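Local coordinates for protein DNA methyltransferase (Nicotiana tabacum, PDB 4ONQ) that probably binds DNA and methylates cytosine at carbon 5 with S-adenosylmethionine as methyl donor, seen here as its catalytic domain with sinefungin bound, at residues D180-L185 against K205-S210; R139-D144 against Q154-D159; I284-N287 against Q291-G294. The protein carries 5 engineered substitutions. All blocks are in the same frame, centred on the assembly; numbering follows the deposited sequence.

Interaction 1. Residues D180-L185 against K205-S210; sequences DEVEML and KSLGNS. With SFG (sinefungin), chain C.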
ATOM      1  N   ASP A 180      -9.970 -11.384  -5.072  1.00 28.63           N
ATOM      2  CA  ASP A 180     -10.501 -10.242  -5.831  1.00 28.76           C
ATOM      3  C   ASP A 180     -10.974  -9.105  -4.907  1.00 36.44           C
ATOM      4  O   ASP A 180     -10.781  -7.920  -5.205  1.00 44.86           O
ATOM      5  CB  ASP A 180     -11.608 -10.656  -6.810  1.00 32.85           C
ATOM      6  CG  ASP A 180     -12.855 -11.152  -6.110  1.00 47.01           C
ATOM      7  OD1 ASP A 180     -12.736 -12.054  -5.257  1.00 43.37           O
ATOM      8  OD2 ASP A 180     -13.956 -10.633  -6.409  1.00 56.55           O
ATOM      9  N   GLU A 181     -11.559  -9.477  -3.770  1.00 30.86           N
ATOM     10  CA  GLU A 181     -11.999  -8.503  -2.774  1.00 30.80           C
ATOM     11  C   GLU A 181     -10.809  -7.751  -2.185  1.00 35.78           C
ATOM     12  O   GLU A 181     -10.851  -6.525  -2.037  1.00 44.02           O
ATOM     13  CB  GLU A 181     -12.829  -9.180  -1.681  1.00 28.73           C
ATOM     14  CG  GLU A 181     -14.042  -9.901  -2.241  1.00 29.38           C
ATOM     15  CD  GLU A 181     -14.768 -10.791  -1.234  1.00 42.99           C
ATOM     16  OE1 GLU A 181     -14.136 -11.316  -0.284  1.00 32.71           O
ATOM     17  OE2 GLU A 181     -15.990 -10.974  -1.410  1.00 51.65           O
ATOM     18  N   VAL A 182      -9.744  -8.483  -1.865  1.00 27.64           N
ATOM     19  CA  VAL A 182      -8.520  -7.867  -1.358  1.00 29.93           C
ATOM     20  C   VAL A 182      -7.914  -6.934  -2.416  1.00 29.68           C
ATOM     21  O   VAL A 182      -7.518  -5.812  -2.109  1.00 35.67           O
ATOM     22  CB  VAL A 182      -7.467  -8.924  -0.931  1.00 33.51           C
ATOM     23  CG1 VAL A 182      -6.217  -8.246  -0.382  1.00 27.17           C
ATOM     24  CG2 VAL A 182      -8.047  -9.886   0.091  1.00 27.53           C
ATOM     25  N   GLU A 183      -7.867  -7.401  -3.661  1.00 32.60           N
ATOM     26  CA  GLU A 183      -7.376  -6.600  -4.776  1.00 32.08           C
ATOM     27  C   GLU A 183      -8.106  -5.276  -4.859  1.00 40.32           C
ATOM     28  O   GLU A 183      -7.486  -4.223  -5.016  1.00 39.53           O
ATOM     29  CB  GLU A 183      -7.555  -7.339  -6.095  1.00 27.80           C
ATOM     30  CG  GLU A 183      -6.477  -8.358  -6.399  1.00 27.81           C
ATOM     31  CD  GLU A 183      -6.817  -9.198  -7.613  1.00 38.53           C
ATOM     32  OE1 GLU A 183      -7.975  -9.110  -8.086  1.00 35.69           O
ATOM     33  OE2 GLU A 183      -5.929  -9.942  -8.091  1.00 31.66           O
ATOM     34  N   MET A 184      -9.428  -5.314  -4.748  1.00 29.34           N
ATOM     35  CA  MET A 184     -10.149  -4.068  -4.869  1.00 33.64           C
ATOM     36  C   MET A 184      -9.991  -3.191  -3.628  1.00 33.57           C
ATOM     37  O   MET A 184      -9.940  -1.969  -3.739  1.00 36.86           O
ATOM     38  CB  MET A 184     -11.608  -4.293  -5.247  1.00 34.08           C
ATOM     39  CG  MET A 184     -12.489  -4.740  -4.138  1.00 57.66           C
ATOM     40  SD  MET A 184     -13.794  -3.535  -3.935  1.00 62.18           S
ATOM     41  CE  MET A 184     -13.159  -2.580  -2.574  1.00 30.30           C
ATOM     42  N   LEU A 185      -9.883  -3.808  -2.454  1.00 33.16           N
ATOM     43  CA  LEU A 185      -9.678  -3.035  -1.234  1.00 38.95           C
ATOM     44  C   LEU A 185      -8.357  -2.262  -1.281  1.00 36.94           C
ATOM     45  O   LEU A 185      -8.262  -1.149  -0.771  1.00 43.27           O
ATOM     46  CB  LEU A 185      -9.731  -3.934   0.001  1.00 28.25           C
ATOM     47  CG  LEU A 185     -11.114  -4.461   0.374  1.00 33.44           C
ATOM     48  CD1 LEU A 185     -11.004  -5.459   1.503  1.00 28.52           C
ATOM     49  CD2 LEU A 185     -12.050  -3.323   0.734  1.00 29.46           C
ATOM     50  N   LYS A 205      -0.180 -13.445  -0.005  1.00 44.48           N
ATOM     51  CA  LYS A 205       1.044 -12.919   0.480  1.00 38.94           C
ATOM     52  C   LYS A 205       1.506 -11.687  -0.257  1.00 42.66           C
ATOM     53  O   LYS A 205       1.964 -10.771   0.332  1.00 39.56           O
ATOM     54  CB  LYS A 205       2.078 -14.010   0.445  1.00 48.19           C
ATOM     55  CG  LYS A 205       3.424 -13.613   0.945  1.00 64.00           C
ATOM     56  CD  LYS A 205       4.457 -14.680   0.685  1.00 75.56           C
ATOM     57  CE  LYS A 205       5.775 -14.431   1.391  1.00 79.16           C
ATOM     58  NZ  LYS A 205       6.725 -13.575   0.660  1.00 72.91           N
ATOM     59  N   SER A 206       1.357 -11.660  -1.556  1.00 34.72           N
ATOM     60  CA  SER A 206       1.746 -10.486  -2.331  1.00 29.51           C
ATOM     61  C   SER A 206       0.806  -9.298  -2.110  1.00 33.46           C
ATOM     62  O   SER A 206       1.242  -8.146  -2.091  1.00 36.87           O
ATOM     63  CB  SER A 206       1.843 -10.825  -3.823  1.00 29.70           C
ATOM     64  OG  SER A 206       2.953 -11.677  -4.082  1.00 40.24           O
ATOM     65  N   LEU A 207      -0.483  -9.577  -1.941  1.00 29.41           N
ATOM     66  CA  LEU A 207      -1.443  -8.508  -1.685  1.00 27.70           C
ATOM     67  C   LEU A 207      -1.273  -7.959  -0.269  1.00 32.03           C
ATOM     68  O   LEU A 207      -1.217  -6.743  -0.057  1.00 37.76           O
ATOM     69  CB  LEU A 207      -2.871  -9.005  -1.918  1.00 30.13           C
ATOM     70  CG  LEU A 207      -3.256  -9.252  -3.383  1.00 28.50           C
ATOM     71  CD1 LEU A 207      -4.434 -10.234  -3.495  1.00 28.94           C
ATOM     72  CD2 LEU A 207      -3.598  -7.946  -4.052  1.00 27.26           C
ATOM     73  N   GLY A 208      -1.167  -8.866   0.693  1.00 28.68           N
ATOM     74  CA  GLY A 208      -1.021  -8.507   2.094  1.00 41.20           C
ATOM     75  C   GLY A 208       0.166  -7.609   2.384  1.00 40.22           C
ATOM     76  O   GLY A 208       0.159  -6.863   3.356  1.00 35.01           O
ATOM     77  N   ASN A 209       1.181  -7.675   1.530  1.00 34.01           N
ATOM     78  CA  ASN A 209       2.393  -6.891   1.721  1.00 36.54           C
ATOM     79  C   ASN A 209       2.438  -5.598   0.906  1.00 40.97           C
ATOM     80  O   ASN A 209       3.405  -4.856   0.984  1.00 42.65           O
ATOM     81  CB  ASN A 209       3.625  -7.751   1.412  1.00 39.12           C
ATOM     82  CG  ASN A 209       3.884  -8.808   2.483  1.00 43.67           C
ATOM     83  OD1 ASN A 209       3.623  -8.586   3.663  1.00 43.52           O
ATOM     84  ND2 ASN A 209       4.389  -9.962   2.069  1.00 40.83           N
ATOM     85  N   SER A 210       1.386  -5.320   0.145  1.00 36.32           N
ATOM     86  CA  SER A 210       1.427  -4.240  -0.839  1.00 34.01           C
ATOM     87  C   SER A 210       1.087  -2.845  -0.299  1.00 32.78           C
ATOM     88  O   SER A 210       0.742  -2.685   0.869  1.00 43.14           O
ATOM     89  CB  SER A 210       0.505  -4.572  -2.011  1.00 27.86           C
ATOM     90  OG  SER A 210       0.546  -3.537  -2.969  1.00 51.73           O
TER
HETATM   91  N   SFG C 700       5.655  -2.372  -2.544  1.00 66.26           N
HETATM   92  CA  SFG C 700       5.101  -3.718  -2.781  1.00 74.87           C
HETATM   93  C   SFG C 700       3.689  -3.521  -3.328  1.00 77.08           C
HETATM   94  O   SFG C 700       3.217  -2.366  -3.316  1.00 73.47           O
HETATM   95  OXT SFG C 700       3.141  -4.533  -3.815  1.00 87.12           O
HETATM   96  CB  SFG C 700       5.149  -4.501  -1.458  1.00 82.30           C
HETATM   97  CG  SFG C 700       6.644  -4.682  -1.204  1.00 80.74           C
HETATM   98  CD  SFG C 700       7.169  -5.388   0.064  1.00 77.69           C
HETATM   99  NE  SFG C 700       6.816  -4.687   1.301  1.00 73.31           N
HETATM  100  C5' SFG C 700       8.678  -5.419  -0.244  1.00 74.51           C
HETATM  101  C4' SFG C 700       8.609  -6.345  -1.486  1.00 99.01           C
HETATM  102  O4' SFG C 700       9.963  -6.732  -0.962  1.00 99.72           O
HETATM  103  C3' SFG C 700       8.312  -7.823  -1.704  1.00 91.12           C
HETATM  104  O3' SFG C 700       8.345  -8.153  -3.082  1.00 95.69           O
HETATM  105  C2' SFG C 700       9.374  -8.503  -0.933  1.00 87.01           C
HETATM  106  O2' SFG C 700       9.377  -9.897  -1.257  1.00 72.91           O
HETATM  107  C1' SFG C 700      10.442  -7.791  -1.803  1.00100.98           C
HETATM  108  N9  SFG C 700      11.799  -8.204  -1.372  1.00 99.17           N
HETATM  109  C8  SFG C 700      12.195  -8.946  -0.351  1.00102.53           C
HETATM  110  N7  SFG C 700      13.525  -8.996  -0.362  1.00 99.00           N
HETATM  111  C5  SFG C 700      13.966  -8.260  -1.383  1.00 95.62           C
HETATM  112  C6  SFG C 700      15.198  -7.989  -1.828  1.00 88.34           C
HETATM  113  N6  SFG C 700      16.210  -8.532  -1.156  1.00 84.57           N
HETATM  114  N1  SFG C 700      15.421  -7.211  -2.895  1.00 82.53           N
HETATM  115  C2  SFG C 700      14.321  -6.670  -3.561  1.00 86.35           C
HETATM  116  N3  SFG C 700      13.044  -6.970  -3.076  1.00 94.72           N
HETATM  117  C4  SFG C 700      12.895  -7.738  -1.983  1.00 97.31           C
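Leu207 reaches out of helix 200-208 and sets its branched end between Val182 and Glu183 of helix 179-186. Its CB lies 3.8 Å from CG1 of Val182. The first torsion (chi1 -71°) turns CG anti to the carbonyl carbon, and the side chain then forks over the neighbouring helix. One tine, CD1, sits between its two partners, 4.1 Å from Val182 CG1 and 4.0 Å from Glu183 CG. The other tine, CD2, makes the closer approach, 3.7 Å from Glu183 CG, and also comes near Glu183 CA. Glu183 thus offers only its aliphatic part to the leucine, because its extended chain carries the carboxylate onward. There the charge is well answered: OE1 takes the backbone N of Asn191, while OE2 is hydrogen-bonded to Thr193 OG1 and forms a salt bridge with Arg203. No hydrogen bond joins the two segments; the contact is buried hydrocarbon packing with a polar group fixed beyond it. Farther along the chain, Asn209 and Ser210 reach sinefungin, which occupies the S-adenosylmethionine site. Asn209 O accepts a weak bond from NE of sinefungin at 3.4 Å, and Ser210 OG lies 2.9 Å from sinefungin OXT. Phe211 N also bonds the ligand. This Gly-Asn-Ser turn is consistent with motif X of C5-cytosine methyltransferases, the element that completes the S-adenosylmethionine pocket, here backed by helix-helix packing.

Interaction 2. Residues R139-D144 against Q154-D159; sequences RKAVED and QKFVLD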
ATOM      1  N   ARG A 139     -19.502 -20.916  12.748  1.00 34.71           N
ATOM      2  CA  ARG A 139     -20.786 -21.481  12.349  1.00 35.77           C
ATOM      3  C   ARG A 139     -21.476 -22.191  13.510  1.00 43.07           C
ATOM      4  O   ARG A 139     -22.618 -21.892  13.810  1.00 48.01           O
ATOM      5  CB  ARG A 139     -20.644 -22.461  11.177  1.00 31.94           C
ATOM      6  CG  ARG A 139     -21.913 -23.302  10.973  1.00 33.74           C
ATOM      7  CD  ARG A 139     -21.763 -24.397   9.930  1.00 36.87           C
ATOM      8  NE  ARG A 139     -21.852 -23.897   8.560  1.00 39.84           N
ATOM      9  CZ  ARG A 139     -22.995 -23.699   7.910  1.00 41.63           C
ATOM     10  NH1 ARG A 139     -24.152 -23.936   8.514  1.00 40.25           N
ATOM     11  NH2 ARG A 139     -22.985 -23.251   6.663  1.00 38.19           N
ATOM     12  N   LYS A 140     -20.783 -23.123  14.163  1.00 42.28           N
ATOM     13  CA  LYS A 140     -21.398 -23.901  15.241  1.00 49.99           C
ATOM     14  C   LYS A 140     -21.710 -23.048  16.467  1.00 49.59           C
ATOM     15  O   LYS A 140     -22.715 -23.256  17.145  1.00 55.27           O
ATOM     16  CB  LYS A 140     -20.525 -25.101  15.620  1.00 44.75           C
ATOM     17  CG  LYS A 140     -20.477 -26.180  14.540  1.00 44.62           C
ATOM     18  CD  LYS A 140     -19.722 -27.408  15.002  1.00 52.43           C
ATOM     19  CE  LYS A 140     -19.571 -28.431  13.881  1.00 58.79           C
ATOM     20  NZ  LYS A 140     -20.877 -28.901  13.342  1.00 59.35           N
ATOM     21  N   ALA A 141     -20.847 -22.078  16.739  1.00 41.53           N
ATOM     22  CA  ALA A 141     -21.067 -21.158  17.845  1.00 41.64           C
ATOM     23  C   ALA A 141     -22.338 -20.304  17.676  1.00 48.97           C
ATOM     24  O   ALA A 141     -23.015 -20.013  18.662  1.00 49.22           O
ATOM     25  CB  ALA A 141     -19.842 -20.272  18.052  1.00 36.99           C
ATOM     26  N   VAL A 142     -22.664 -19.902  16.443  1.00 39.83           N
ATOM     27  CA  VAL A 142     -23.861 -19.069  16.223  1.00 37.44           C
ATOM     28  C   VAL A 142     -25.108 -19.834  15.746  1.00 46.58           C
ATOM     29  O   VAL A 142     -26.228 -19.321  15.816  1.00 48.68           O
ATOM     30  CB  VAL A 142     -23.595 -17.921  15.229  1.00 39.25           C
ATOM     31  CG1 VAL A 142     -22.456 -17.043  15.721  1.00 41.31           C
ATOM     32  CG2 VAL A 142     -23.297 -18.476  13.849  1.00 33.98           C
ATOM     33  N   GLU A 143     -24.922 -21.036  15.254  1.00 54.72           N
ATOM     34  CA  GLU A 143     -25.988 -21.837  14.691  1.00 56.59           C
ATOM     35  C   GLU A 143     -27.109 -22.210  15.643  1.00 58.45           C
ATOM     36  O   GLU A 143     -28.242 -22.327  15.229  1.00 57.17           O
ATOM     37  CB  GLU A 143     -25.403 -23.133  14.204  1.00 55.59           C
ATOM     38  CG  GLU A 143     -25.630 -23.413  12.811  1.00 62.90           C
ATOM     39  CD  GLU A 143     -25.016 -24.700  12.385  1.00 71.04           C
ATOM     40  OE1 GLU A 143     -24.460 -25.406  13.233  1.00 67.46           O
ATOM     41  OE2 GLU A 143     -25.110 -25.014  11.197  1.00 70.28           O
ATOM     42  N   ASP A 144     -26.779 -22.441  16.905  1.00 56.65           N
ATOM     43  CA  ASP A 144     -27.766 -22.917  17.876  1.00 76.02           C
ATOM     44  C   ASP A 144     -28.893 -21.927  18.137  1.00 77.40           C
ATOM     45  O   ASP A 144     -30.046 -22.314  18.324  1.00 83.67           O
ATOM     46  CB  ASP A 144     -27.086 -23.285  19.193  1.00 95.03           C
ATOM     47  CG  ASP A 144     -26.321 -24.586  19.106  1.00105.01           C
ATOM     48  OD1 ASP A 144     -26.753 -25.474  18.340  1.00 99.94           O
ATOM     49  OD2 ASP A 144     -25.293 -24.720  19.801  1.00108.59           O
ATOM     50  N   GLN A 154     -20.884 -13.835  21.274  1.00 46.17           N
ATOM     51  CA  GLN A 154     -20.756 -12.656  20.423  1.00 48.46           C
ATOM     52  C   GLN A 154     -19.333 -12.108  20.492  1.00 46.91           C
ATOM     53  O   GLN A 154     -18.727 -11.773  19.472  1.00 47.23           O
ATOM     54  CB  GLN A 154     -21.741 -11.565  20.841  1.00 41.26           C
ATOM     55  CG  GLN A 154     -23.166 -11.766  20.369  1.00 43.68           C
ATOM     56  CD  GLN A 154     -24.049 -10.560  20.686  1.00 52.50           C
ATOM     57  OE1 GLN A 154     -23.601  -9.412  20.601  1.00 47.87           O
ATOM     58  NE2 GLN A 154     -25.303 -10.818  21.061  1.00 46.53           N
ATOM     59  N   LYS A 155     -18.789 -12.046  21.702  1.00 41.53           N
ATOM     60  CA  LYS A 155     -17.436 -11.558  21.887  1.00 42.81           C
ATOM     61  C   LYS A 155     -16.419 -12.504  21.262  1.00 43.63           C
ATOM     62  O   LYS A 155     -15.490 -12.065  20.588  1.00 45.01           O
ATOM     63  CB  LYS A 155     -17.115 -11.343  23.366  1.00 46.48           C
ATOM     64  CG  LYS A 155     -15.761 -10.686  23.563  1.00 62.44           C
ATOM     65  CD  LYS A 155     -15.274 -10.779  24.988  1.00 77.18           C
ATOM     66  CE  LYS A 155     -13.810 -10.377  25.075  1.00 91.67           C
ATOM     67  NZ  LYS A 155     -13.510  -9.148  24.279  1.00 95.29           N
ATOM     68  N   PHE A 156     -16.593 -13.802  21.485  1.00 40.72           N
ATOM     69  CA  PHE A 156     -15.708 -14.789  20.866  1.00 38.57           C
ATOM     70  C   PHE A 156     -15.653 -14.654  19.324  1.00 45.98           C
ATOM     71  O   PHE A 156     -14.559 -14.510  18.743  1.00 39.73           O
ATOM     72  CB  PHE A 156     -16.085 -16.209  21.312  1.00 39.51           C
ATOM     73  CG  PHE A 156     -15.602 -17.283  20.389  1.00 38.36           C
ATOM     74  CD1 PHE A 156     -14.269 -17.659  20.380  1.00 40.87           C
ATOM     75  CD2 PHE A 156     -16.479 -17.915  19.526  1.00 37.05           C
ATOM     76  CE1 PHE A 156     -13.819 -18.650  19.521  1.00 38.83           C
ATOM     77  CE2 PHE A 156     -16.037 -18.907  18.667  1.00 40.42           C
ATOM     78  CZ  PHE A 156     -14.706 -19.271  18.662  1.00 37.17           C
ATOM     79  N   VAL A 157     -16.814 -14.661  18.663  1.00 34.88           N
ATOM     80  CA  VAL A 157     -16.801 -14.560  17.204  1.00 33.10           C
ATOM     81  C   VAL A 157     -16.346 -13.192  16.705  1.00 40.67           C
ATOM     82  O   VAL A 157     -15.674 -13.113  15.688  1.00 44.68           O
ATOM     83  CB  VAL A 157     -18.116 -15.051  16.480  1.00 46.29           C
ATOM     84  CG1 VAL A 157     -19.088 -15.682  17.435  1.00 33.70           C
ATOM     85  CG2 VAL A 157     -18.767 -13.945  15.633  1.00 31.32           C
ATOM     86  N   LEU A 158     -16.683 -12.121  17.420  1.00 42.17           N
ATOM     87  CA  LEU A 158     -16.227 -10.800  16.994  1.00 33.60           C
ATOM     88  C   LEU A 158     -14.709 -10.687  17.095  1.00 37.54           C
ATOM     89  O   LEU A 158     -14.059 -10.094  16.232  1.00 42.40           O
ATOM     90  CB  LEU A 158     -16.913  -9.687  17.778  1.00 47.14           C
ATOM     91  CG  LEU A 158     -18.290  -9.295  17.246  1.00 48.91           C
ATOM     92  CD1 LEU A 158     -18.852  -8.169  18.087  1.00 37.43           C
ATOM     93  CD2 LEU A 158     -18.192  -8.881  15.785  1.00 43.13           C
ATOM     94  N   ASP A 159     -14.139 -11.298  18.105  1.00 35.41           N
ATOM     95  CA  ASP A 159     -12.707 -11.307  18.242  1.00 36.48           C
ATOM     96  C   ASP A 159     -12.049 -12.088  17.143  1.00 37.44           C
ATOM     97  O   ASP A 159     -11.075 -11.646  16.621  1.00 35.58           O
ATOM     98  CB  ASP A 159     -12.238 -11.842  19.618  1.00 41.85           C
ATOM     99  CG  ASP A 159     -12.511 -10.891  20.776  1.00 68.62           C
ATOM    100  OD1 ASP A 159     -12.853  -9.736  20.561  1.00 73.04           O
ATOM    101  OD2 ASP A 159     -12.389 -11.302  21.930  1.00 76.08           O
TER
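Ala141 and Val142 of helix 132-143 face Phe156 and Val157 of helix 151-164 in two apolar touches. Phe156 has its CG anti to the backbone N (chi1 159°), which carries the ring up to Ala141, whose CB meets it at the edge, near the ring plane, 4.1 Å from CE2. The valines meet through one methyl each, CG1 to CG1 at 4.0 Å, side chains crossing at about a right angle. Val142 is staggered, CG2 wedged between backbone N and carbonyl carbon, uncommon for valine. The model has CG1 of Val157 almost eclipsing its backbone N (chi1 -6°), off any rotamer, so this methyl's place, and the contact it makes, is doubtful. Polar groups work within each helix instead. Arg139 NH1 bridges to Glu143 OE2 at 3.0 Å, one turn on; the oxygen lies in the guanidinium plane, but the approach is from above the carboxylate plane. On the other helix a weak Lys155-Asp159 bridge also spans one turn. Val142 also touches Asn172, in the turn of a small beta hairpin. The two helices run in opposite directions, an alpha-alpha hairpin far from sinefungin, probably part of the target-recognition region that C5-methyltransferases insert between motifs VIII and IX.

Interaction 3. Residues I284-N287 against Q291-G294; sequences IHFN and QLNG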
ATOM      1  N   ILE A 284      12.231  -2.200 -16.506  1.00 50.73           N
ATOM      2  CA  ILE A 284      13.438  -2.967 -16.321  1.00 45.01           C
ATOM      3  C   ILE A 284      13.505  -3.635 -14.975  1.00 49.67           C
ATOM      4  O   ILE A 284      13.468  -2.984 -13.974  1.00 51.77           O
ATOM      5  CB  ILE A 284      14.653  -2.078 -16.475  1.00 41.21           C
ATOM      6  CG1 ILE A 284      14.635  -1.460 -17.840  1.00 41.79           C
ATOM      7  CG2 ILE A 284      15.915  -2.876 -16.355  1.00 42.35           C
ATOM      8  CD1 ILE A 284      15.786  -0.547 -18.086  1.00 42.98           C
ATOM      9  N   HIS A 285      13.652  -4.945 -14.961  1.00 54.95           N
ATOM     10  CA  HIS A 285      13.655  -5.693 -13.704  1.00 55.84           C
ATOM     11  C   HIS A 285      15.042  -6.120 -13.226  1.00 55.60           C
ATOM     12  O   HIS A 285      15.879  -6.570 -14.009  1.00 59.90           O
ATOM     13  CB  HIS A 285      12.734  -6.916 -13.785  1.00 40.81           C
ATOM     14  CG  HIS A 285      11.332  -6.648 -13.325  1.00 47.47           C
ATOM     15  ND1 HIS A 285      11.043  -6.128 -12.082  1.00 51.39           N
ATOM     16  CD2 HIS A 285      10.140  -6.838 -13.940  1.00 42.48           C
ATOM     17  CE1 HIS A 285       9.734  -6.004 -11.952  1.00 43.80           C
ATOM     18  NE2 HIS A 285       9.163  -6.430 -13.064  1.00 43.45           N
ATOM     19  N   PHE A 286      15.268  -5.961 -11.927  1.00 42.76           N
ATOM     20  CA  PHE A 286      16.432  -6.527 -11.263  1.00 41.84           C
ATOM     21  C   PHE A 286      15.927  -7.385 -10.125  1.00 45.39           C
ATOM     22  O   PHE A 286      14.887  -7.090  -9.534  1.00 48.40           O
ATOM     23  CB  PHE A 286      17.336  -5.432 -10.711  1.00 52.94           C
ATOM     24  CG  PHE A 286      18.104  -4.694 -11.760  1.00 56.56           C
ATOM     25  CD1 PHE A 286      19.298  -5.198 -12.242  1.00 66.87           C
ATOM     26  CD2 PHE A 286      17.639  -3.489 -12.256  1.00 52.04           C
ATOM     27  CE1 PHE A 286      20.013  -4.520 -13.209  1.00 64.25           C
ATOM     28  CE2 PHE A 286      18.350  -2.803 -13.219  1.00 61.68           C
ATOM     29  CZ  PHE A 286      19.538  -3.320 -13.698  1.00 69.70           C
ATOM     30  N   ASN A 287      16.665  -8.441  -9.811  1.00 51.56           N
ATOM     31  CA  ASN A 287      16.225  -9.387  -8.797  1.00 42.83           C
ATOM     32  C   ASN A 287      16.643  -8.992  -7.387  1.00 49.74           C
ATOM     33  O   ASN A 287      15.879  -9.161  -6.438  1.00 54.50           O
ATOM     34  CB  ASN A 287      16.707 -10.794  -9.136  1.00 53.67           C
ATOM     35  CG  ASN A 287      16.126 -11.301 -10.441  1.00 73.08           C
ATOM     36  OD1 ASN A 287      15.421 -10.572 -11.145  1.00 73.02           O
ATOM     37  ND2 ASN A 287      16.422 -12.552 -10.777  1.00 79.79           N
ATOM     38  N   GLN A 291      22.405  -5.847  -6.072  1.00 89.31           N
ATOM     39  CA  GLN A 291      23.079  -5.823  -7.364  1.00 87.86           C
ATOM     40  C   GLN A 291      23.018  -4.440  -8.015  1.00 89.69           C
ATOM     41  O   GLN A 291      23.503  -4.243  -9.130  1.00 94.45           O
ATOM     42  CB  GLN A 291      22.536  -6.909  -8.303  1.00 84.16           C
ATOM     43  CG  GLN A 291      21.263  -6.550  -9.052  1.00 87.61           C
ATOM     44  CD  GLN A 291      20.769  -7.690  -9.933  1.00 86.49           C
ATOM     45  OE1 GLN A 291      19.595  -8.057  -9.899  1.00 84.69           O
ATOM     46  NE2 GLN A 291      21.671  -8.255 -10.724  1.00 89.25           N
ATOM     47  N   LEU A 292      22.432  -3.481  -7.305  1.00 77.47           N
ATOM     48  CA  LEU A 292      22.452  -2.089  -7.745  1.00 73.63           C
ATOM     49  C   LEU A 292      23.591  -1.319  -7.096  1.00 68.61           C
ATOM     50  O   LEU A 292      23.394  -0.658  -6.076  1.00 71.93           O
ATOM     51  CB  LEU A 292      21.135  -1.384  -7.416  1.00 64.99           C
ATOM     52  CG  LEU A 292      19.897  -1.665  -8.264  1.00 56.35           C
ATOM     53  CD1 LEU A 292      18.770  -0.777  -7.796  1.00 56.50           C
ATOM     54  CD2 LEU A 292      20.175  -1.440  -9.736  1.00 54.81           C
ATOM     55  N   ASN A 293      24.778  -1.401  -7.688  1.00 65.89           N
ATOM     56  CA  ASN A 293      25.920  -0.625  -7.211  1.00 76.31           C
ATOM     57  C   ASN A 293      25.964   0.769  -7.831  1.00 72.96           C
ATOM     58  O   ASN A 293      25.109   1.121  -8.644  1.00 74.16           O
ATOM     59  CB  ASN A 293      27.234  -1.369  -7.470  1.00 75.33           C
ATOM     60  CG  ASN A 293      27.185  -2.221  -8.722  1.00 87.45           C
ATOM     61  OD1 ASN A 293      27.266  -1.711  -9.839  1.00 87.59           O
ATOM     62  ND2 ASN A 293      27.057  -3.531  -8.539  1.00 96.52           N
ATOM     63  N   GLY A 294      26.961   1.557  -7.439  1.00 62.77           N
ATOM     64  CA  GLY A 294      27.123   2.900  -7.965  1.00 63.20           C
ATOM     65  C   GLY A 294      27.359   2.896  -9.463  1.00 67.88           C
ATOM     66  O   GLY A 294      26.916   3.795 -10.178  1.00 77.38           O
TER
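A mixed polar and apolar contact closes the tight loop after strand 282-286, where Gln291 and Leu292 fold back onto Phe286 and Asn287. Leu292 supplies the apolar half: its CD2 stands over one face of the Phe286 ring, 4.2 Å from the centroid and 12° off the normal, a CH-pi contact. Gln291 comes to the ring's edge, its CD 3.7 Å from Phe286 CD1, with amide and ring planes 72° apart. With CG set between the backbone N and carbonyl carbon (chi1 83°) and the chain extended beyond, the amide reaches the end of the strand. There OE1 accepts Asn287 N at 3.0 Å, nearly in line with its own C=O bond though bent at the N-H, and also takes Asp288 N, so one oxygen grips two successive backbone amides. The strand is the outermost of the parallel run in the Rossmann-like methyltransferase sheet, and this loop leads on to helix 294-304, N-capped by Asn293. Leu300 of that helix and Val258 of strand 254-260 also border the ring. Were Phe286 an alanine, Leu292 CD2 would probably lose the ring face it rests on and the Gln291 amide one neighbouring wall. The side chain of Asn287 is about 7 Å from sinefungin.

The three contacts follow one another from 139 to 294 without sharing an element. Interaction 1 is the buried one, closest to the centre of the chain, and joins two helices by aliphatic packing alone. Interaction 2 also pairs helices, but far out: its touches are sparser and its salt bridges stay within each helix. Interaction 3 ties an edge strand to the loop that follows it, and it alone has a hydrogen bond across its segments. Interactions 2 and 3 are only partly buried, exposed residues taking part in both, and lie on opposite sides of the chain's centre, their own centres about 50 Å apart. Sinefungin lies beside interaction 1, which touches it directly, and near interaction 3.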